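Local coordinates for D-isomer specific 2-hydroxyacid dehydrogenase NAD-binding (Xanthobacter autotrophicus, PDB 4XA8), which probably works as an NAD(P)-dependent oxidoreductase of the D-isomer specific 2-hydroxyacid dehydrogenase family, at residues A15-G19 with Q20-S24; F110-F113 with C114-H118; S184-G188 with L189-P193. All blocks are in the same frame, centred on the assembly; numbering follows the deposited sequence.

Contact 1: A15-G19 with Q20-S24; sequences AVDIG and QDWKS
Ile18 meets Asp21 and Trp22 where the loop after strand 9-13 turns into helix 19-29, with Ile18 as its N-cap residue. The backbone bonds of this first turn are uneven. Ile18 O takes two weak ones, from Asp21 N at 3.2 Å and from Trp22 N. Lys23 N then gives Gly19 O a regular bond of 2.9 Å. The side-chain contact is van der Waals, aliphatic carbon against carboxylate: Ile18 slants across Asp21, with Ile18 CD1 3.5 Å from Asp21 OD2 and CG2 lying near the carboxylate carbon. With Asp21 CG anti to the carbonyl carbon (chi1 -69°), the carboxylate stands beside this aliphatic chain, and its OD2 is bonded to His138 of the second subunit, whose Val137 packs on Ile18. Cutting Ile18 back to an alanine, which keeps only CB near the carboxylate, is likely to leave that group less shielded and to open a gap against Val137 of the second subunit. Two oxygens lie at the edge of the Trp22 ring, in its plane: Ile18 O, 3.4 Å from CD1, and a water. That water accepts from Trp22 NE1 at 3.0 Å. It donates to Asp17 OD1 at 2.8 Å, while Asp17 OD2 is bonded to Ser14 OG.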
loop_
_atom_site.group_PDB
_atom_site.type_symbol
_atom_site.label_atom_id
_atom_site.label_comp_id
_atom_site.label_asym_id
_atom_site.label_seq_id
_atom_site.Cartn_x
_atom_site.Cartn_y
_atom_site.Cartn_z
ATOM N N ALA A 15 -16.665 -10.211 -18.969
ATOM C CA ALA A 15 -17.297 -10.434 -17.639
ATOM C C ALA A 15 -16.572 -9.673 -16.527
ATOM O O ALA A 15 -17.051 -9.656 -15.377
ATOM C CB ALA A 15 -17.316 -11.921 -17.319
ATOM N N VAL A 16 -15.433 -9.052 -16.852
ATOM C CA VAL A 16 -14.579 -8.408 -15.835
ATOM C C VAL A 16 -14.356 -6.904 -16.110
ATOM O O VAL A 16 -13.514 -6.287 -15.488
ATOM C CB VAL A 16 -13.244 -9.186 -15.607
ATOM C CG1 VAL A 16 -13.511 -10.598 -15.137
ATOM C CG2 VAL A 16 -12.404 -9.248 -16.873
ATOM N N ASP A 17 -15.119 -6.323 -17.031
ATOM C CA ASP A 17 -14.977 -4.918 -17.442
ATOM C C ASP A 17 -16.373 -4.362 -17.678
ATOM O O ASP A 17 -17.282 -5.096 -18.025
ATOM C CB ASP A 17 -14.162 -4.760 -18.731
ATOM C CG ASP A 17 -12.731 -5.304 -18.635
ATOM O OD1 ASP A 17 -11.831 -4.508 -18.268
ATOM O OD2 ASP A 17 -12.505 -6.487 -19.015
ATOM N N ILE A 18 -16.550 -3.069 -17.461
ATOM C CA ILE A 18 -17.868 -2.445 -17.554
ATOM C C ILE A 18 -18.108 -1.930 -18.976
ATOM O O ILE A 18 -17.557 -0.875 -19.377
ATOM C CB ILE A 18 -18.014 -1.257 -16.588
ATOM C CG1 ILE A 18 -17.764 -1.697 -15.129
ATOM C CG2 ILE A 18 -19.415 -0.652 -16.737
ATOM C CD1 ILE A 18 -17.247 -0.589 -14.205
ATOM N N GLY A 19 -18.985 -2.623 -19.693
ATOM C CA GLY A 19 -19.296 -2.286 -21.118
ATOM C C GLY A 19 -19.644 -0.836 -21.363
ATOM O O GLY A 19 -19.098 -0.192 -22.264
ATOM N N GLN A 20 -20.524 -0.289 -20.540
ATOM C CA GLN A 20 -20.976 1.101 -20.705
ATOM C C GLN A 20 -19.872 2.172 -20.675
ATOM O O GLN A 20 -19.920 3.134 -21.424
ATOM C CB GLN A 20 -22.067 1.441 -19.676
ATOM C CG GLN A 20 -23.485 1.266 -20.213
ATOM C CD GLN A 20 -23.809 2.214 -21.388
ATOM O OE1 GLN A 20 -23.413 3.387 -21.397
ATOM N NE2 GLN A 20 -24.512 1.696 -22.387
ATOM N N ASP A 21 -18.878 2.004 -19.811
ATOM C CA ASP A 21 -17.771 2.941 -19.727
ATOM C C ASP A 21 -16.958 2.890 -21.015
ATOM O O ASP A 21 -16.437 3.904 -21.456
ATOM C CB ASP A 21 -16.829 2.561 -18.602
ATOM C CG ASP A 21 -17.432 2.748 -17.248
ATOM O OD1 ASP A 21 -18.458 3.452 -17.122
ATOM O OD2 ASP A 21 -16.839 2.198 -16.297
ATOM N N TRP A 22 -16.802 1.700 -21.589
ATOM C CA TRP A 22 -16.073 1.575 -22.835
ATOM C C TRP A 22 -16.868 2.177 -23.977
ATOM O O TRP A 22 -16.297 2.785 -24.866
ATOM C CB TRP A 22 -15.723 0.107 -23.130
ATOM C CG TRP A 22 -14.571 -0.342 -22.359
ATOM C CD1 TRP A 22 -14.576 -0.893 -21.093
ATOM C CD2 TRP A 22 -13.196 -0.214 -22.737
ATOM N NE1 TRP A 22 -13.286 -1.156 -20.691
ATOM C CE2 TRP A 22 -12.424 -0.750 -21.690
ATOM C CE3 TRP A 22 -12.542 0.320 -23.856
ATOM C CZ2 TRP A 22 -11.041 -0.767 -21.733
ATOM C CZ3 TRP A 22 -11.159 0.274 -23.898
ATOM C CH2 TRP A 22 -10.438 -0.293 -22.861
ATOM N N LYS A 23 -18.183 1.988 -23.959
ATOM C CA LYS A 23 -19.055 2.537 -24.991
ATOM C C LYS A 23 -18.972 4.072 -24.994
ATOM O O LYS A 23 -18.821 4.689 -26.057
ATOM C CB LYS A 23 -20.492 2.060 -24.791
ATOM C CG LYS A 23 -21.499 2.595 -25.809
ATOM C CD LYS A 23 -22.839 1.874 -25.719
ATOM C CE LYS A 23 -23.820 2.362 -26.794
ATOM N NZ LYS A 23 -24.941 1.399 -27.002
ATOM N N SER A 24 -19.034 4.671 -23.811
ATOM C CA SER A 24 -18.958 6.128 -23.694
ATOM C C SER A 24 -17.654 6.696 -24.224
ATOM O O SER A 24 -17.644 7.689 -24.947
ATOM C CB SER A 24 -19.100 6.539 -22.247
ATOM O OG SER A 24 -20.418 6.255 -21.848
HETATM O O HOH W 1 -11.953 -1.768 -18.062
#

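Contact 2: F110-F113 with C114-H118; sequences FVLF and CVLRH
About two and a half buried turns of helix 103-119 bring Phe110, Val111, Leu112 and Phe113 against the residues four places on. The backbone follows the alpha-helical i to i+4 pattern without a break: Phe110 O, Val111 O, Leu112 O and Phe113 O accept in turn from the amides of Cys114, Val115, Leu116 and Arg117. The bond from Val115 N to Val111 O, 2.9 Å long, is nearly straight.

Sulfur meets two rings. Cys114 SG stands 4.0 Å from the centroid of the Phe110 ring, 34° off its normal, and comes nearest at CE2, 3.4 Å away. Phe110 CG lies anti to the backbone N (chi1 -172°), while SG is anti to its own carbonyl carbon; these two torsions bring thiol and ring together. The Phe113 ring is a more distant neighbour, its centroid 5.1 Å from Cys114 SG, which lies farther off this ring's normal.

Leu112 and Leu116 slant across each other, CG of the first 3.7 Å from CD1 of the second, and Val111 CG1 meets Val115 CG2 more loosely at 4.1 Å. Arg117 runs extended from CG to NE alongside Phe113, pointing the same way, so that its CD touches ring atom CZ at 3.6 Å; the ring and guanidinium planes are 39° apart, and NH2 forms a salt bridge with Glu126.

Outward, Leu112 packs on Leu112 of the second subunit, Phe113 on Arg117 of that subunit and Arg117 on its Phe113. Val111, Leu112 and Val115 face helix 154-165, while Cys114 and Val115 rest on Ile231 of strand 228-232. Such a helix, laid against a parallel sheet on one side and its partner subunit on another, fits the Rossmann-type domain and dimer of this dehydrogenase family.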
loop_
_atom_site.group_PDB
_atom_site.type_symbol
_atom_site.label_atom_id
_atom_site.label_comp_id
_atom_site.label_asym_id
_atom_site.label_seq_id
_atom_site.Cartn_x
_atom_site.Cartn_y
_atom_site.Cartn_z
ATOM N N PHE A 110 0.690 -0.969 -7.763
ATOM C CA PHE A 110 -0.158 -1.929 -7.089
ATOM C C PHE A 110 0.680 -3.000 -6.303
ATOM O O PHE A 110 0.367 -3.364 -5.185
ATOM C CB PHE A 110 -1.093 -2.640 -8.092
ATOM C CG PHE A 110 -2.118 -3.513 -7.421
ATOM C CD1 PHE A 110 -3.201 -2.944 -6.783
ATOM C CD2 PHE A 110 -1.966 -4.873 -7.360
ATOM C CE1 PHE A 110 -4.144 -3.732 -6.136
ATOM C CE2 PHE A 110 -2.896 -5.658 -6.720
ATOM C CZ PHE A 110 -3.994 -5.091 -6.105
ATOM N N VAL A 111 1.755 -3.496 -6.925
ATOM C CA VAL A 111 2.642 -4.436 -6.265
ATOM C C VAL A 111 3.244 -3.830 -5.010
ATOM O O VAL A 111 3.331 -4.493 -3.983
ATOM C CB VAL A 111 3.722 -4.910 -7.215
ATOM C CG1 VAL A 111 4.820 -5.657 -6.477
ATOM C CG2 VAL A 111 3.110 -5.798 -8.276
ATOM N N LEU A 112 3.657 -2.580 -5.080
ATOM C CA LEU A 112 4.210 -1.936 -3.879
ATOM C C LEU A 112 3.168 -1.875 -2.770
ATOM O O LEU A 112 3.477 -2.167 -1.607
ATOM C CB LEU A 112 4.699 -0.536 -4.235
ATOM C CG LEU A 112 5.355 0.250 -3.114
ATOM C CD1 LEU A 112 6.602 -0.458 -2.559
ATOM C CD2 LEU A 112 5.745 1.590 -3.704
ATOM N N PHE A 113 1.943 -1.510 -3.115
ATOM C CA PHE A 113 0.852 -1.573 -2.127
ATOM C C PHE A 113 0.727 -2.965 -1.484
ATOM O O PHE A 113 0.646 -3.077 -0.264
ATOM C CB PHE A 113 -0.494 -1.172 -2.776
ATOM C CG PHE A 113 -1.690 -1.698 -2.020
ATOM C CD1 PHE A 113 -2.131 -1.081 -0.864
ATOM C CD2 PHE A 113 -2.346 -2.833 -2.455
ATOM C CE1 PHE A 113 -3.224 -1.612 -0.156
ATOM C CE2 PHE A 113 -3.428 -3.379 -1.754
ATOM C CZ PHE A 113 -3.848 -2.779 -0.597
ATOM N N CYS A 114 0.720 -4.031 -2.304
ATOM C CA CYS A 114 0.525 -5.391 -1.773
ATOM C C CYS A 114 1.727 -5.839 -0.897
ATOM O O CYS A 114 1.556 -6.392 0.190
ATOM C CB CYS A 114 0.417 -6.399 -2.921
ATOM S SG CYS A 114 -1.031 -6.232 -3.937
ATOM N N VAL A 115 2.945 -5.532 -1.356
ATOM C CA VAL A 115 4.154 -5.875 -0.600
ATOM C C VAL A 115 4.156 -5.104 0.721
ATOM O O VAL A 115 4.415 -5.727 1.782
ATOM C CB VAL A 115 5.419 -5.612 -1.381
ATOM C CG1 VAL A 115 6.668 -5.747 -0.502
ATOM C CG2 VAL A 115 5.472 -6.566 -2.543
ATOM N N LEU A 116 3.828 -3.801 0.693
ATOM C CA LEU A 116 3.868 -3.001 1.953
ATOM C C LEU A 116 2.772 -3.459 2.951
ATOM O O LEU A 116 2.983 -3.516 4.176
ATOM C CB LEU A 116 3.708 -1.495 1.678
ATOM C CG LEU A 116 4.861 -0.795 0.952
ATOM C CD1 LEU A 116 4.485 0.602 0.466
ATOM C CD2 LEU A 116 5.996 -0.760 1.926
ATOM N N ARG A 117 1.637 -3.828 2.394
ATOM C CA ARG A 117 0.524 -4.264 3.203
ATOM C C ARG A 117 0.972 -5.540 4.001
ATOM O O ARG A 117 0.726 -5.640 5.200
ATOM C CB ARG A 117 -0.690 -4.488 2.321
ATOM C CG ARG A 117 -1.902 -5.167 2.912
ATOM C CD ARG A 117 -3.116 -5.271 1.959
ATOM N NE ARG A 117 -4.189 -5.840 2.772
ATOM C CZ ARG A 117 -4.360 -7.122 3.010
ATOM N NH1 ARG A 117 -3.576 -8.018 2.444
ATOM N NH2 ARG A 117 -5.309 -7.521 3.861
ATOM N N HIS A 118 1.637 -6.488 3.359
ATOM C CA HIS A 118 2.154 -7.672 4.065
ATOM C C HIS A 118 3.360 -7.413 4.958
ATOM O O HIS A 118 3.441 -7.948 6.062
ATOM C CB HIS A 118 2.456 -8.799 3.063
ATOM C CG HIS A 118 1.218 -9.389 2.471
ATOM N ND1 HIS A 118 0.296 -10.082 3.227
ATOM C CD2 HIS A 118 0.717 -9.343 1.216
ATOM C CE1 HIS A 118 -0.704 -10.464 2.453
ATOM N NE2 HIS A 118 -0.459 -10.039 1.231
#

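Contact 3: S184-G188 with L189-P193; sequences SCFHG and LEALP
Ala191 comes back over Gly188 and the end of strand 184-187, where a type I beta turn, Gly188 to Ala191, leads the chain toward helix 192-197. The methyl of Ala191 points at the strand, its CB 3.2 Å from His187 O and also near Gly188 O, so a single carbon spans two carbonyl oxygens.

Phe186 likewise starts toward the turn, and its CB meets Ala191 CB at 4.2 Å. CG is anti to the carbonyl carbon (chi1 -68°), which sends the ring on past the turn. There it approaches Ala191 O obliquely, CD2 being 4.2 Å from that oxygen. Beyond this contact the side chain also packs on Arg171 and Trp173 of neighbouring strand 169-174.

A hydrogen bond joins the two segments: Ala191 N donates to Gly188 O at 3.0 Å, bent to 137° at the hydrogen. The amide sits well above the carbonyl plane and is not directed at a lone pair. Gly188 O also accepts from Trp173 NE1, so this oxygen is held by the turn and by the adjacent strand 169-174. Gly188 has a phi of +91°, readily adopted by glycine and costly for most other residues. Backbone polar groups, one methyl and the Trp173 NE1 thus make the contact, and its specificity is likely to rest on backbone geometry.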
loop_
_atom_site.group_PDB
_atom_site.type_symbol
_atom_site.label_atom_id
_atom_site.label_comp_id
_atom_site.label_asym_id
_atom_site.label_seq_id
_atom_site.Cartn_x
_atom_site.Cartn_y
_atom_site.Cartn_z
ATOM N N SER A 184 18.675 -8.883 -6.186
ATOM C CA SER A 184 19.400 -10.161 -6.218
ATOM C C SER A 184 18.700 -11.076 -7.206
ATOM O O SER A 184 17.647 -11.650 -6.914
ATOM C CB SER A 184 19.480 -10.800 -4.829
ATOM O OG SER A 184 20.185 -9.963 -3.934
ATOM N N CYS A 185 19.266 -11.224 -8.380
ATOM C CA CYS A 185 18.616 -11.971 -9.451
ATOM C C CYS A 185 19.078 -13.437 -9.515
ATOM O O CYS A 185 20.313 -13.691 -9.520
ATOM C CB CYS A 185 18.914 -11.284 -10.786
ATOM S SG CYS A 185 18.202 -9.627 -10.981
ATOM N N PHE A 186 18.098 -14.359 -9.594
ATOM C CA PHE A 186 18.298 -15.777 -9.732
ATOM C C PHE A 186 17.751 -16.143 -11.096
ATOM O O PHE A 186 16.805 -15.525 -11.596
ATOM C CB PHE A 186 17.501 -16.585 -8.721
ATOM C CG PHE A 186 17.953 -16.436 -7.274
ATOM C CD1 PHE A 186 17.739 -15.261 -6.571
ATOM C CD2 PHE A 186 18.589 -17.488 -6.631
ATOM C CE1 PHE A 186 18.138 -15.159 -5.252
ATOM C CE2 PHE A 186 18.986 -17.378 -5.302
ATOM C CZ PHE A 186 18.757 -16.215 -4.633
ATOM N N HIS A 187 18.326 -17.150 -11.705
ATOM C CA HIS A 187 17.764 -17.614 -12.953
ATOM C C HIS A 187 17.847 -19.115 -13.153
ATOM O O HIS A 187 18.751 -19.773 -12.618
ATOM C CB HIS A 187 18.394 -16.844 -14.118
ATOM C CG HIS A 187 19.750 -17.334 -14.498
ATOM N ND1 HIS A 187 20.895 -16.945 -13.829
ATOM C CD2 HIS A 187 20.152 -18.204 -15.462
ATOM C CE1 HIS A 187 21.937 -17.578 -14.340
ATOM N NE2 HIS A 187 21.518 -18.323 -15.351
ATOM N N GLY A 188 16.905 -19.622 -13.967
ATOM C CA GLY A 188 16.790 -21.024 -14.315
ATOM C C GLY A 188 15.900 -21.819 -13.381
ATOM O O GLY A 188 15.813 -21.516 -12.182
ATOM N N LEU A 189 15.309 -22.904 -13.902
ATOM C CA LEU A 189 14.481 -23.749 -13.059
ATOM C C LEU A 189 15.245 -24.355 -11.867
ATOM O O LEU A 189 14.673 -24.507 -10.768
ATOM C CB LEU A 189 13.796 -24.862 -13.864
ATOM C CG LEU A 189 12.702 -24.300 -14.800
ATOM C CD1 LEU A 189 12.237 -25.399 -15.729
ATOM C CD2 LEU A 189 11.524 -23.697 -14.049
ATOM N N GLU A 190 16.515 -24.654 -12.062
ATOM C CA GLU A 190 17.335 -25.237 -11.012
ATOM C C GLU A 190 17.484 -24.293 -9.808
ATOM O O GLU A 190 17.681 -24.761 -8.682
ATOM C CB GLU A 190 18.723 -25.561 -11.615
ATOM C CG GLU A 190 19.623 -26.480 -10.804
ATOM C CD GLU A 190 20.472 -27.453 -11.659
ATOM O OE1 GLU A 190 19.909 -28.252 -12.444
ATOM O OE2 GLU A 190 21.709 -27.463 -11.519
ATOM N N ALA A 191 17.428 -22.978 -10.060
ATOM C CA ALA A 191 17.540 -21.958 -9.024
ATOM C C ALA A 191 16.223 -21.622 -8.335
ATOM O O ALA A 191 16.204 -20.906 -7.336
ATOM C CB ALA A 191 18.171 -20.680 -9.593
ATOM N N LEU A 192 15.115 -22.171 -8.822
ATOM C CA LEU A 192 13.827 -21.818 -8.284
ATOM C C LEU A 192 13.606 -22.253 -6.829
ATOM O O LEU A 192 13.115 -21.466 -6.025
ATOM C CB LEU A 192 12.747 -22.343 -9.245
ATOM C CG LEU A 192 11.330 -21.916 -9.066
ATOM C CD1 LEU A 192 11.229 -20.397 -9.139
ATOM C CD2 LEU A 192 10.489 -22.653 -10.143
ATOM N N PRO A 193 14.018 -23.457 -6.448
ATOM C CA PRO A 193 13.856 -23.786 -5.040
ATOM C C PRO A 193 14.605 -22.882 -4.072
ATOM O O PRO A 193 14.004 -22.452 -3.115
ATOM C CB PRO A 193 14.372 -25.226 -4.947
ATOM C CG PRO A 193 14.091 -25.784 -6.291
ATOM C CD PRO A 193 14.435 -24.644 -7.217
#

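Overall arrangement
Along the chain the contacts come in the order 1, 2, 3, one closing before the next opens. Contact 1 belongs to the five-stranded parallel sheet region, where strand 9-13 leads into helix 19-29. Contact 2 lies within helix 103-119, against the seven-stranded parallel sheet, and contact 3 spans edge strand 184-187 of that sheet and the turn after it. Centres lie about 27 Å apart for contacts 1 and 2, 23 Å for 2 and 3 and 40 Å for contacts 1 and 3, which sit on opposite sides of the chain's centre. Contacts 1 and 2 both reach the second subunit, whereas contact 3 touches no other chain, so dimer contacts involve both sheet regions.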